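Local coordinates for protein KLLA0C04147p (Kluyveromyces lactis, PDB 5H2D) that binds ergosterol in the pocket of its oxysterol-binding-related domain, the part described here, and probably transfers sterols between membranes, at residues T372-H375 against R376-R380. Residues are numbered along the deposited sequence; the frame is centred on the assembly and turned at random.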
ATOM      1  N   THR A 372      24.458  -7.463  10.634  1.00 15.28           N
ATOM      2  CA  THR A 372      25.544  -6.549  10.973  1.00 16.39           C
ATOM      3  C   THR A 372      25.183  -5.114  10.609  1.00 15.86           C
ATOM      4  O   THR A 372      25.371  -4.188  11.407  1.00 16.58           O
ATOM      5  CB  THR A 372      26.817  -6.982  10.250  1.00 17.86           C
ATOM      6  OG1 THR A 372      27.160  -8.319  10.639  1.00 18.94           O
ATOM      7  CG2 THR A 372      27.972  -6.050  10.585  1.00 18.09           C
ATOM      8  N   GLU A 373      24.639  -4.918   9.405  1.00 14.26           N
ATOM      9  CA  GLU A 373      24.290  -3.574   8.953  1.00 14.75           C
ATOM     10  C   GLU A 373      23.079  -3.041   9.696  1.00 13.91           C
ATOM     11  O   GLU A 373      23.000  -1.839   9.982  1.00 13.80           O
ATOM     12  CB  GLU A 373      24.034  -3.581   7.447  1.00 13.89           C
ATOM     13  CG  GLU A 373      25.321  -3.684   6.655  1.00 16.16           C
ATOM     14  CD  GLU A 373      26.217  -2.472   6.890  1.00 20.34           C
ATOM     15  OE1 GLU A 373      26.159  -1.522   6.087  1.00 29.14           O
ATOM     16  OE2 GLU A 373      26.961  -2.459   7.896  1.00 30.54           O
ATOM     17  N   LYS A 374      22.126  -3.923  10.014  1.00 12.31           N
ATOM     18  CA  LYS A 374      20.957  -3.487  10.768  1.00 12.68           C
ATOM     19  C   LYS A 374      21.365  -2.938  12.126  1.00 12.32           C
ATOM     20  O   LYS A 374      20.869  -1.896  12.568  1.00 14.54           O
ATOM     21  CB  LYS A 374      19.967  -4.647  10.921  1.00 13.07           C
ATOM     22  CG  LYS A 374      18.719  -4.280  11.692  1.00 14.25           C
ATOM     23  CD  LYS A 374      17.785  -5.479  11.815  1.00 19.13           C
ATOM     24  CE  LYS A 374      16.415  -5.096  12.341  1.00 30.14           C
ATOM     25  NZ  LYS A 374      16.422  -4.879  13.811  1.00 35.54           N
ATOM     26  N   HIS A 375      22.276  -3.630  12.806  1.00 14.72           N
ATOM     27  CA  HIS A 375      22.729  -3.141  14.096  1.00 15.22           C
ATOM     28  C   HIS A 375      23.334  -1.751  13.956  1.00 15.01           C
ATOM     29  O   HIS A 375      23.081  -0.864  14.780  1.00 15.55           O
ATOM     30  CB  HIS A 375      23.736  -4.133  14.675  1.00 14.13           C
ATOM     31  CG  HIS A 375      24.091  -3.873  16.101  1.00 21.60           C
ATOM     32  ND1 HIS A 375      25.051  -2.956  16.474  1.00 21.41           N
ATOM     33  CD2 HIS A 375      23.611  -4.408  17.248  1.00 21.59           C
ATOM     34  CE1 HIS A 375      25.148  -2.938  17.791  1.00 26.10           C
ATOM     35  NE2 HIS A 375      24.290  -3.814  18.285  1.00 24.34           N
ATOM     36  N   ARG A 376      24.107  -1.538  12.892  1.00 14.56           N
ATOM     37  CA  ARG A 376      24.765  -0.252  12.689  1.00 13.29           C
ATOM     38  C   ARG A 376      23.753   0.853  12.417  1.00 14.72           C
ATOM     39  O   ARG A 376      23.796   1.912  13.053  1.00 16.31           O
ATOM     40  CB  ARG A 376      25.754  -0.356  11.534  1.00 14.18           C
ATOM     41  CG  ARG A 376      26.500   0.941  11.275  1.00 17.09           C
ATOM     42  CD  ARG A 376      27.533   0.799  10.164  1.00 17.36           C
ATOM     43  NE  ARG A 376      26.909   0.505   8.877  1.00 18.84           N
ATOM     44  CZ  ARG A 376      26.279   1.413   8.139  1.00 17.59           C
ATOM     45  NH1 ARG A 376      26.202   2.673   8.558  1.00 18.58           N
ATOM     46  NH2 ARG A 376      25.733   1.065   6.980  1.00 20.08           N
ATOM     47  N   VAL A 377      22.842   0.638  11.466  1.00 15.04           N
ATOM     48  CA  VAL A 377      21.961   1.745  11.121  1.00 13.80           C
ATOM     49  C   VAL A 377      20.965   2.001  12.241  1.00 12.93           C
ATOM     50  O   VAL A 377      20.553   3.148  12.461  1.00 14.11           O
ATOM     51  CB  VAL A 377      21.260   1.519   9.761  1.00 11.62           C
ATOM     52  CG1 VAL A 377      22.302   1.384   8.646  1.00 14.48           C
ATOM     53  CG2 VAL A 377      20.369   0.311   9.809  1.00 13.12           C
ATOM     54  N   GLU A 378      20.582   0.966  12.987  1.00 12.26           N
ATOM     55  CA  GLU A 378      19.675   1.197  14.109  1.00 14.89           C
ATOM     56  C   GLU A 378      20.378   1.919  15.253  1.00 16.01           C
ATOM     57  O   GLU A 378      19.767   2.764  15.921  1.00 15.53           O
ATOM     58  CB  GLU A 378      19.053  -0.119  14.581  1.00 16.56           C
ATOM     59  CG  GLU A 378      17.972  -0.611  13.612  1.00 15.33           C
ATOM     60  CD  GLU A 378      17.321  -1.909  14.053  1.00 22.32           C
ATOM     61  OE1 GLU A 378      17.784  -2.513  15.040  1.00 22.02           O
ATOM     62  OE2 GLU A 378      16.342  -2.339  13.398  1.00 22.46           O
ATOM     63  N   GLU A 379      21.655   1.611  15.496  1.00 15.35           N
ATOM     64  CA  GLU A 379      22.387   2.329  16.540  1.00 17.03           C
ATOM     65  C   GLU A 379      22.533   3.800  16.190  1.00 20.15           C
ATOM     66  O   GLU A 379      22.341   4.676  17.045  1.00 19.46           O
ATOM     67  CB  GLU A 379      23.760   1.684  16.764  1.00 20.16           C
ATOM     68  CG  GLU A 379      24.806   2.609  17.387  1.00 26.97           C
ATOM     69  CD  GLU A 379      25.595   3.407  16.340  1.00 34.15           C
ATOM     70  OE1 GLU A 379      25.630   2.997  15.149  1.00 35.22           O
ATOM     71  OE2 GLU A 379      26.180   4.453  16.707  1.00 38.64           O
ATOM     72  N   ARG A 380      22.860   4.098  14.933  1.00 18.10           N
ATOM     73  CA  ARG A 380      23.017   5.496  14.540  1.00 19.97           C
ATOM     74  C   ARG A 380      21.710   6.256  14.691  1.00 20.71           C
ATOM     75  O   ARG A 380      21.700   7.400  15.160  1.00 19.47           O
ATOM     76  CB  ARG A 380      23.535   5.604  13.107  1.00 22.77           C
ATOM     77  CG  ARG A 380      23.718   7.047  12.667  1.00 27.71           C
ATOM     78  CD  ARG A 380      24.884   7.193  11.717  1.00 34.48           C
ATOM     79  NE  ARG A 380      24.515   6.861  10.351  1.00 36.75           N
ATOM     80  CZ  ARG A 380      24.637   7.691   9.319  1.00 32.56           C
ATOM     81  NH1 ARG A 380      25.135   8.908   9.488  1.00 34.93           N
ATOM     82  NH2 ARG A 380      24.271   7.293   8.114  1.00 30.07           N
TER
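Val377 N donates to Glu373 O at 2.9 Å, one of four successive i to i+4 backbone bonds that run from Thr372–Arg376 to His375–Glu379 within helix 367-390. The longest of the four joins Arg376 N to Thr372 O at 3.3 Å.

Two salt bridges are laid over this backbone, on the surface of the sterol-binding domain; the Lys374 side chain is about 12 Å from the bound ergosterol. Glu373 and Arg376, three residues apart, lie side by side and point the same way. Arg376 grips the carboxylate side-on with two nitrogens. Its NH2 reaches Glu373 OE1 at 2.8 Å, and its NE reaches Glu373 OE2 at 3.1 Å. Both bonds are nearly straight and lie close to the guanidinium plane. The carboxylate is turned 38° from that plane, and OE1 is met from above its own plane. Arg376 leaves the backbone with CG anti to N (chi1 -179°), and the bend at chi3 turns the guanidinium to Glu373. Val377 CG1 packs over one guanidinium face, near its rim. Arg376 NH1 bonds to Phe435 O, at the C-terminus of the chain.

The second pair is spaced i to i+4. Lys374 NZ meets Glu378 OE2 at 2.6 Å, on the syn side of the carboxylate, somewhat out of its plane. The lysine chain is extended up to chi4, where a bend (-78°) brings NZ to the carboxylate.

Helix 357-363 packs against Glu373, Lys374 and Arg376 through Pro357 and Asp358. Glu373 and Glu378 each have a basic partner on their own helix. The two-pronged grip probably limits rotation of the Arg376 guanidinium, and the opposite charges should stabilise each other.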